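PDB 5ISU: Lmo0135 protein, which is the substrate-binding protein CtaP of an ABC transporter in Listeria monocytogenes and probably binds peptides for uptake. Local coordinates for residues 113-118 with 145-150; 261-266 with 277-282. All coordinates share one frame; numbering follows the deposited sequence.

Overall arrangement
Both contacts pack a phenylalanine against a helix, in separate parts of this single-chain solute-binding protein. Contact 1 (113-118 with 145-150) sits in the antiparallel sheet region, where a 3-10 turn leading into the edge strand 117-118 meets helix 144-148. Contact 2 (261-266 with 277-282) lies further along the chain, where the long strand 248-263 of the large mixed sheet ends against helix 273-281. Their centres are about 33 Å apart and their nearest atoms about 22 Å, so they do not touch. The centre of contact 2 lies about 24 Å from the centre of the chain, that of contact 1 about 16 Å; the touching residues of contact 2 are buried, those of contact 1 partly so.

Contact 1 (113-118 with 145-150); sequences RGNFVF and ENTIKT
Thr147 lays its methyl group over one face of the Phe116 ring, and this CH-pi contact carries much of the meeting between helix 144-148 and the turn at 113-116. CG2 of Thr147 stands 4.1 Å from the centroid of the Phe116 ring and 27° off the ring normal. The methyl is displaced toward the far end of the ring, where Phe116 CZ is its closest carbon at 3.7 Å. The same Thr147 CG2 also lies 3.7 Å from Asn115 CB, so one methyl packs against two consecutive residues. The threonine torsion accounts for this: with OG1 beside the backbone N (chi1 -58°), CG2 stands anti to that N and is carried to the ring. Thr147 OG1 comes to 3.7 Å from Asn115 CB, an approach to carbon and not a polar bond.

In segment 113-118, Phe116 N donates to Arg113 O at 3.0 Å, closing the turn from which both side chains reach Thr147. The buried Phe116 ring also touches Val100, Ile103 and Leu104 of helix 93-104, and thus joins that helix to helix 144-148. Ile148, pointing away from the turn, packs on Leu66, Tyr75 and Val77 of the antiparallel sheet. Past the helical residues, Thr150 OG1 donates to Asn146 O at 3.1 Å, tilted 29° from the carbonyl plane, and ties the chain back to the last helical turn.

Across the two segments the chemistry is methyl on aromatic face and methyl on methylene, with no polar bond between them. The attraction probably comes mainly from dispersion and burial of apolar surface, over 127 Å² summed for both sides.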
ATOM      1  N   ARG A 113       0.509 -14.989   6.620  1.00 55.93           N
ATOM      2  CA  ARG A 113      -0.142 -16.235   7.019  1.00 52.91           C
ATOM      3  C   ARG A 113      -1.643 -16.079   7.246  1.00 52.81           C
ATOM      4  O   ARG A 113      -2.411 -16.958   6.865  1.00 50.48           O
ATOM      5  CB  ARG A 113       0.514 -16.800   8.266  1.00 54.42           C
ATOM      6  CG  ARG A 113      -0.058 -18.150   8.667  1.00 55.98           C
ATOM      7  CD  ARG A 113       0.638 -18.760   9.864  1.00 56.73           C
ATOM      8  NE  ARG A 113       0.036 -20.050  10.155  1.00 57.01           N
ATOM      9  CZ  ARG A 113      -1.086 -20.232  10.848  1.00 57.57           C
ATOM     10  NH1 ARG A 113      -1.768 -19.207  11.344  1.00 56.31           N
ATOM     11  NH2 ARG A 113      -1.531 -21.465  11.045  1.00 59.94           N
ATOM     12  N   GLY A 114      -2.049 -14.958   7.850  1.00 53.52           N
ATOM     13  CA  GLY A 114      -3.469 -14.669   8.118  1.00 56.51           C
ATOM     14  C   GLY A 114      -4.417 -14.725   6.918  1.00 56.34           C
ATOM     15  O   GLY A 114      -5.603 -14.991   7.076  1.00 59.30           O
ATOM     16  N   ASN A 115      -3.888 -14.484   5.723  1.00 54.29           N
ATOM     17  CA  ASN A 115      -4.672 -14.515   4.484  1.00 54.05           C
ATOM     18  C   ASN A 115      -5.028 -15.932   4.003  1.00 53.22           C
ATOM     19  O   ASN A 115      -5.880 -16.100   3.115  1.00 49.73           O
ATOM     20  CB  ASN A 115      -3.889 -13.807   3.372  1.00 53.13           C
ATOM     21  CG  ASN A 115      -3.627 -12.332   3.678  1.00 54.54           C
ATOM     22  OD1 ASN A 115      -4.270 -11.746   4.535  1.00 57.75           O
ATOM     23  ND2 ASN A 115      -2.686 -11.730   2.953  1.00 54.12           N
ATOM     24  N   PHE A 116      -4.358 -16.938   4.559  1.00 52.71           N
ATOM     25  CA  PHE A 116      -4.598 -18.336   4.184  1.00 52.93           C
ATOM     26  C   PHE A 116      -5.239 -19.153   5.311  1.00 55.06           C
ATOM     27  O   PHE A 116      -5.352 -20.381   5.202  1.00 54.73           O
ATOM     28  CB  PHE A 116      -3.286 -18.987   3.721  1.00 52.36           C
ATOM     29  CG  PHE A 116      -2.658 -18.303   2.530  1.00 50.21           C
ATOM     30  CD1 PHE A 116      -1.805 -17.238   2.704  1.00 49.46           C
ATOM     31  CD2 PHE A 116      -2.933 -18.732   1.237  1.00 49.61           C
ATOM     32  CE1 PHE A 116      -1.234 -16.601   1.613  1.00 49.17           C
ATOM     33  CE2 PHE A 116      -2.366 -18.116   0.145  1.00 48.20           C
ATOM     34  CZ  PHE A 116      -1.517 -17.041   0.330  1.00 48.46           C
ATOM     35  N   VAL A 117      -5.682 -18.461   6.365  1.00 56.74           N
ATOM     36  CA  VAL A 117      -6.314 -19.087   7.528  1.00 60.36           C
ATOM     37  C   VAL A 117      -7.681 -18.418   7.810  1.00 62.79           C
ATOM     38  O   VAL A 117      -7.832 -17.205   7.658  1.00 61.39           O
ATOM     39  CB  VAL A 117      -5.400 -18.967   8.762  1.00 61.43           C
ATOM     40  CG1 VAL A 117      -5.990 -19.703   9.951  1.00 65.41           C
ATOM     41  CG2 VAL A 117      -4.026 -19.528   8.444  1.00 61.88           C
ATOM     42  N   PHE A 118      -8.665 -19.228   8.212  1.00 66.52           N
ATOM     43  CA  PHE A 118     -10.031 -18.761   8.486  1.00 68.52           C
ATOM     44  C   PHE A 118     -10.541 -19.519   9.681  1.00 72.73           C
ATOM     45  O   PHE A 118     -10.635 -20.742   9.627  1.00 73.28           O
ATOM     46  CB  PHE A 118     -10.916 -19.041   7.281  1.00 67.47           C
ATOM     47  CG  PHE A 118     -10.361 -18.496   6.019  1.00 65.63           C
ATOM     48  CD1 PHE A 118     -10.510 -17.149   5.712  1.00 65.09           C
ATOM     49  CD2 PHE A 118      -9.621 -19.303   5.168  1.00 65.63           C
ATOM     50  CE1 PHE A 118      -9.964 -16.625   4.557  1.00 63.02           C
ATOM     51  CE2 PHE A 118      -9.062 -18.781   4.014  1.00 63.90           C
ATOM     52  CZ  PHE A 118      -9.237 -17.440   3.704  1.00 62.84           C
ATOM     53  N   GLU A 145     -10.099 -14.209  -3.141  1.00 46.56           N
ATOM     54  CA  GLU A 145      -9.809 -13.911  -4.541  1.00 47.60           C
ATOM     55  C   GLU A 145      -8.685 -12.872  -4.632  1.00 44.76           C
ATOM     56  O   GLU A 145      -7.800 -12.986  -5.478  1.00 43.51           O
ATOM     57  CB  GLU A 145     -11.041 -13.387  -5.273  1.00 53.35           C
ATOM     58  CG  GLU A 145     -10.764 -12.971  -6.725  1.00 57.85           C
ATOM     59  CD  GLU A 145     -12.021 -12.681  -7.543  1.00 64.34           C
ATOM     60  OE1 GLU A 145     -13.145 -12.591  -6.969  1.00 68.47           O
ATOM     61  OE2 GLU A 145     -11.875 -12.547  -8.779  1.00 69.13           O
ATOM     62  N   ASN A 146      -8.726 -11.869  -3.755  1.00 42.66           N
ATOM     63  CA  ASN A 146      -7.704 -10.830  -3.718  1.00 42.60           C
ATOM     64  C   ASN A 146      -6.337 -11.398  -3.307  1.00 42.75           C
ATOM     65  O   ASN A 146      -5.294 -11.006  -3.862  1.00 40.62           O
ATOM     66  CB  ASN A 146      -8.101  -9.736  -2.746  1.00 45.68           C
ATOM     67  CG  ASN A 146      -7.084  -8.615  -2.685  1.00 46.02           C
ATOM     68  OD1 ASN A 146      -6.870  -7.899  -3.659  1.00 48.00           O
ATOM     69  ND2 ASN A 146      -6.460  -8.453  -1.532  1.00 47.03           N
ATOM     70  N   THR A 147      -6.340 -12.295  -2.323  1.00 41.02           N
ATOM     71  CA  THR A 147      -5.111 -12.942  -1.878  1.00 41.84           C
ATOM     72  C   THR A 147      -4.471 -13.703  -3.061  1.00 40.05           C
ATOM     73  O   THR A 147      -3.260 -13.677  -3.236  1.00 40.72           O
ATOM     74  CB  THR A 147      -5.398 -13.909  -0.709  1.00 44.25           C
ATOM     75  OG1 THR A 147      -6.008 -13.187   0.366  1.00 42.89           O
ATOM     76  CG2 THR A 147      -4.142 -14.534  -0.223  1.00 44.42           C
ATOM     77  N   ILE A 148      -5.284 -14.373  -3.874  1.00 39.82           N
ATOM     78  CA  ILE A 148      -4.762 -15.063  -5.056  1.00 40.40           C
ATOM     79  C   ILE A 148      -4.170 -14.058  -6.068  1.00 39.89           C
ATOM     80  O   ILE A 148      -3.170 -14.354  -6.713  1.00 37.22           O
ATOM     81  CB  ILE A 148      -5.847 -15.928  -5.744  1.00 41.56           C
ATOM     82  CG1 ILE A 148      -6.179 -17.141  -4.878  1.00 44.41           C
ATOM     83  CG2 ILE A 148      -5.383 -16.439  -7.105  1.00 42.38           C
ATOM     84  CD1 ILE A 148      -7.318 -17.977  -5.431  1.00 47.59           C
ATOM     85  N   LYS A 149      -4.802 -12.887  -6.195  1.00 42.17           N
ATOM     86  CA  LYS A 149      -4.353 -11.826  -7.122  1.00 44.66           C
ATOM     87  C   LYS A 149      -3.136 -11.018  -6.652  1.00 41.21           C
ATOM     88  O   LYS A 149      -2.683 -10.148  -7.381  1.00 44.48           O
ATOM     89  CB  LYS A 149      -5.475 -10.824  -7.385  1.00 47.20           C
ATOM     90  CG  LYS A 149      -6.765 -11.391  -7.912  1.00 52.50           C
ATOM     91  CD  LYS A 149      -6.661 -11.963  -9.295  1.00 55.44           C
ATOM     92  CE  LYS A 149      -8.063 -12.227  -9.816  1.00 60.72           C
ATOM     93  NZ  LYS A 149      -8.020 -12.759 -11.198  1.00 64.79           N
ATOM     94  N   THR A 150      -2.651 -11.266  -5.436  1.00 41.50           N
ATOM     95  CA  THR A 150      -1.469 -10.580  -4.882  1.00 41.76           C
ATOM     96  C   THR A 150      -0.408 -11.617  -4.461  1.00 40.48           C
ATOM     97  O   THR A 150       0.400 -11.364  -3.568  1.00 43.18           O
ATOM     98  CB  THR A 150      -1.851  -9.679  -3.664  1.00 44.11           C
ATOM     99  OG1 THR A 150      -2.492 -10.468  -2.636  1.00 44.31           O
ATOM    100  CG2 THR A 150      -2.794  -8.545  -4.083  1.00 41.72           C
TER

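Contact 2 (261-266 with 277-282)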
ATOM      1  N   ALA A 261      -6.540  12.159   9.414  1.00 41.35           N
ATOM      2  CA  ALA A 261      -6.304  12.495  10.808  1.00 43.48           C
ATOM      3  C   ALA A 261      -7.161  11.571  11.665  1.00 44.07           C
ATOM      4  O   ALA A 261      -8.291  11.308  11.327  1.00 43.95           O
ATOM      5  CB  ALA A 261      -6.681  13.929  11.063  1.00 45.54           C
ATOM      6  N   THR A 262      -6.613  11.083  12.767  1.00 46.55           N
ATOM      7  CA  THR A 262      -7.336  10.210  13.692  1.00 47.95           C
ATOM      8  C   THR A 262      -7.691  10.994  14.934  1.00 46.03           C
ATOM      9  O   THR A 262      -6.921  11.837  15.348  1.00 46.08           O
ATOM     10  CB  THR A 262      -6.432   9.084  14.213  1.00 52.06           C
ATOM     11  OG1 THR A 262      -5.414   9.652  15.049  1.00 60.02           O
ATOM     12  CG2 THR A 262      -5.771   8.319  13.091  1.00 51.72           C
ATOM     13  N   PHE A 263      -8.828  10.698  15.554  1.00 46.59           N
ATOM     14  CA  PHE A 263      -9.216  11.355  16.825  1.00 47.33           C
ATOM     15  C   PHE A 263      -9.063  10.302  17.912  1.00 48.10           C
ATOM     16  O   PHE A 263      -9.744   9.279  17.866  1.00 45.52           O
ATOM     17  CB  PHE A 263     -10.644  11.892  16.783  1.00 47.82           C
ATOM     18  CG  PHE A 263     -10.866  12.954  15.726  1.00 45.86           C
ATOM     19  CD1 PHE A 263     -10.257  14.191  15.831  1.00 46.61           C
ATOM     20  CD2 PHE A 263     -11.739  12.734  14.670  1.00 45.08           C
ATOM     21  CE1 PHE A 263     -10.463  15.168  14.871  1.00 46.44           C
ATOM     22  CE2 PHE A 263     -11.961  13.713  13.715  1.00 43.34           C
ATOM     23  CZ  PHE A 263     -11.320  14.930  13.817  1.00 44.99           C
ATOM     24  N   ASN A 264      -8.149  10.537  18.860  1.00 49.94           N
ATOM     25  CA  ASN A 264      -7.858   9.553  19.923  1.00 53.86           C
ATOM     26  C   ASN A 264      -8.941   9.495  20.997  1.00 56.06           C
ATOM     27  O   ASN A 264      -8.946  10.307  21.928  1.00 57.92           O
ATOM     28  CB  ASN A 264      -6.512   9.860  20.586  1.00 56.32           C
ATOM     29  CG  ASN A 264      -6.003   8.715  21.464  1.00 58.81           C
ATOM     30  OD1 ASN A 264      -6.710   7.741  21.720  1.00 59.25           O
ATOM     31  ND2 ASN A 264      -4.755   8.818  21.903  1.00 61.07           N
ATOM     32  N   GLU A 265      -9.829   8.510  20.895  1.00 56.53           N
ATOM     33  CA  GLU A 265     -10.907   8.364  21.873  1.00 60.68           C
ATOM     34  C   GLU A 265     -10.457   7.942  23.286  1.00 62.96           C
ATOM     35  O   GLU A 265     -11.290   7.841  24.178  1.00 66.76           O
ATOM     36  CB  GLU A 265     -12.015   7.460  21.341  1.00 62.49           C
ATOM     37  CG  GLU A 265     -12.634   8.030  20.075  1.00 61.11           C
ATOM     38  CD  GLU A 265     -13.859   7.273  19.586  1.00 63.30           C
ATOM     39  OE1 GLU A 265     -14.561   6.649  20.407  1.00 63.92           O
ATOM     40  OE2 GLU A 265     -14.147   7.353  18.368  1.00 63.80           O
ATOM     41  N   ASN A 266      -9.163   7.674  23.485  1.00 63.71           N
ATOM     42  CA  ASN A 266      -8.658   7.399  24.844  1.00 68.51           C
ATOM     43  C   ASN A 266      -8.651   8.711  25.664  1.00 69.75           C
ATOM     44  O   ASN A 266      -8.654   8.669  26.896  1.00 70.47           O
ATOM     45  CB  ASN A 266      -7.274   6.738  24.842  1.00 70.50           C
ATOM     46  CG  ASN A 266      -7.314   5.279  24.402  1.00 72.93           C
ATOM     47  OD1 ASN A 266      -8.382   4.652  24.355  1.00 73.06           O
ATOM     48  ND2 ASN A 266      -6.138   4.721  24.109  1.00 74.98           N
ATOM     49  N   GLN A 277     -17.154  15.933  15.240  1.00 47.85           N
ATOM     50  CA  GLN A 277     -17.830  16.544  14.098  1.00 49.13           C
ATOM     51  C   GLN A 277     -17.467  18.017  13.986  1.00 51.12           C
ATOM     52  O   GLN A 277     -17.300  18.542  12.876  1.00 49.88           O
ATOM     53  CB  GLN A 277     -19.335  16.376  14.199  1.00 52.75           C
ATOM     54  CG  GLN A 277     -19.816  14.947  14.010  1.00 53.65           C
ATOM     55  CD  GLN A 277     -21.314  14.799  14.232  1.00 55.91           C
ATOM     56  OE1 GLN A 277     -21.939  15.646  14.858  1.00 60.56           O
ATOM     57  NE2 GLN A 277     -21.891  13.713  13.728  1.00 54.96           N
ATOM     58  N   ALA A 278     -17.333  18.689  15.129  1.00 54.24           N
ATOM     59  CA  ALA A 278     -16.921  20.097  15.121  1.00 55.53           C
ATOM     60  C   ALA A 278     -15.534  20.249  14.481  1.00 53.66           C
ATOM     61  O   ALA A 278     -15.309  21.165  13.693  1.00 55.05           O
ATOM     62  CB  ALA A 278     -16.915  20.664  16.528  1.00 57.47           C
ATOM     63  N   LEU A 279     -14.632  19.316  14.793  1.00 52.24           N
ATOM     64  CA  LEU A 279     -13.255  19.331  14.289  1.00 51.00           C
ATOM     65  C   LEU A 279     -13.154  18.876  12.832  1.00 50.55           C
ATOM     66  O   LEU A 279     -12.059  18.879  12.252  1.00 49.04           O
ATOM     67  CB  LEU A 279     -12.348  18.473  15.178  1.00 52.73           C
ATOM     68  CG  LEU A 279     -12.251  18.866  16.656  1.00 55.74           C
ATOM     69  CD1 LEU A 279     -11.456  17.833  17.443  1.00 55.84           C
ATOM     70  CD2 LEU A 279     -11.659  20.261  16.846  1.00 57.44           C
ATOM     71  N   SER A 280     -14.283  18.454  12.265  1.00 48.48           N
ATOM     72  CA  SER A 280     -14.358  18.076  10.862  1.00 45.70           C
ATOM     73  C   SER A 280     -14.932  19.275  10.091  1.00 44.57           C
ATOM     74  O   SER A 280     -14.370  19.722   9.068  1.00 42.32           O
ATOM     75  CB  SER A 280     -15.240  16.831  10.674  1.00 44.83           C
ATOM     76  OG  SER A 280     -14.752  15.754  11.445  1.00 42.87           O
ATOM     77  N   TYR A 281     -16.051  19.784  10.580  1.00 44.91           N
ATOM     78  CA  TYR A 281     -16.696  20.961   9.984  1.00 48.14           C
ATOM     79  C   TYR A 281     -15.822  22.212   9.941  1.00 50.13           C
ATOM     80  O   TYR A 281     -16.102  23.126   9.179  1.00 51.78           O
ATOM     81  CB  TYR A 281     -17.982  21.326  10.735  1.00 50.47           C
ATOM     82  CG  TYR A 281     -19.198  20.514  10.371  1.00 50.93           C
ATOM     83  CD1 TYR A 281     -19.772  20.627   9.104  1.00 50.50           C
ATOM     84  CD2 TYR A 281     -19.850  19.722  11.319  1.00 53.62           C
ATOM     85  CE1 TYR A 281     -20.915  19.915   8.768  1.00 52.27           C
ATOM     86  CE2 TYR A 281     -21.007  19.023  10.994  1.00 53.85           C
ATOM     87  CZ  TYR A 281     -21.530  19.123   9.719  1.00 52.63           C
ATOM     88  OH  TYR A 281     -22.663  18.425   9.396  1.00 55.75           O
ATOM     89  N   ALA A 282     -14.797  22.285  10.782  1.00 51.08           N
ATOM     90  CA  ALA A 282     -13.910  23.446  10.768  1.00 53.32           C
ATOM     91  C   ALA A 282     -12.919  23.422   9.595  1.00 52.55           C
ATOM     92  O   ALA A 282     -12.266  24.429   9.322  1.00 52.55           O
ATOM     93  CB  ALA A 282     -13.142  23.529  12.084  1.00 54.32           C
TER
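Phe263 carries CG beside the backbone N and anti to the carbonyl carbon (chi1 -62°), which aims its ring at the helix; in Leu279, chi1 -59° with an extended chi2 (173°) brings CD1 to the ring carbon CE1 that its CB meets directly. The arrangement is strand-to-helix packing in the alpha/beta fold of a periplasmic-binding-protein-like domain: strand 248-263 of the large mixed sheet ends at Phe263, and the chain returns as helix 273-281 to cover that side chain. Backbones stay well apart, with Phe263 CA and Leu279 CA 9.3 Å from each other, and the ring spans most of the gap.

Leucine meets the ring at two points. Leu279 CB lies 3.8 Å from Phe263 CE1 and also packs beside CZ, while Leu279 CD1 reaches the same CE1 at 3.8 Å. The approach to the ring is oblique. Beyond CZ, Ser280 OG is 4.1 Å from Phe263 CE2; this hydroxyl is hydrogen-bonded to Arg276 O one turn earlier in the helix, which satisfies the hydroxyl beside the buried ring. The Phe263 side chain also touches Ile395 of the neighbouring strand 395-400, so helix and sheet meet around it.

In the helix, Gln277 O is shared by Ser280 N and Tyr281 N, one acceptor for two backbone donors. Leu279 O itself receives the hydroxyl of Tyr364, which links this turn to helix 351-365.

Just past the strand, Asn264 folds its side chain onto the following residues in an Asx turn. Its ND2 makes hydrogen bonds to Tyr393 O and Asn390 O, and OD1 takes one from Asn423 ND2. The turn is closed by Asn266 N, which donates to Asn264 OD1 at 3.0 Å from above the carbonyl plane.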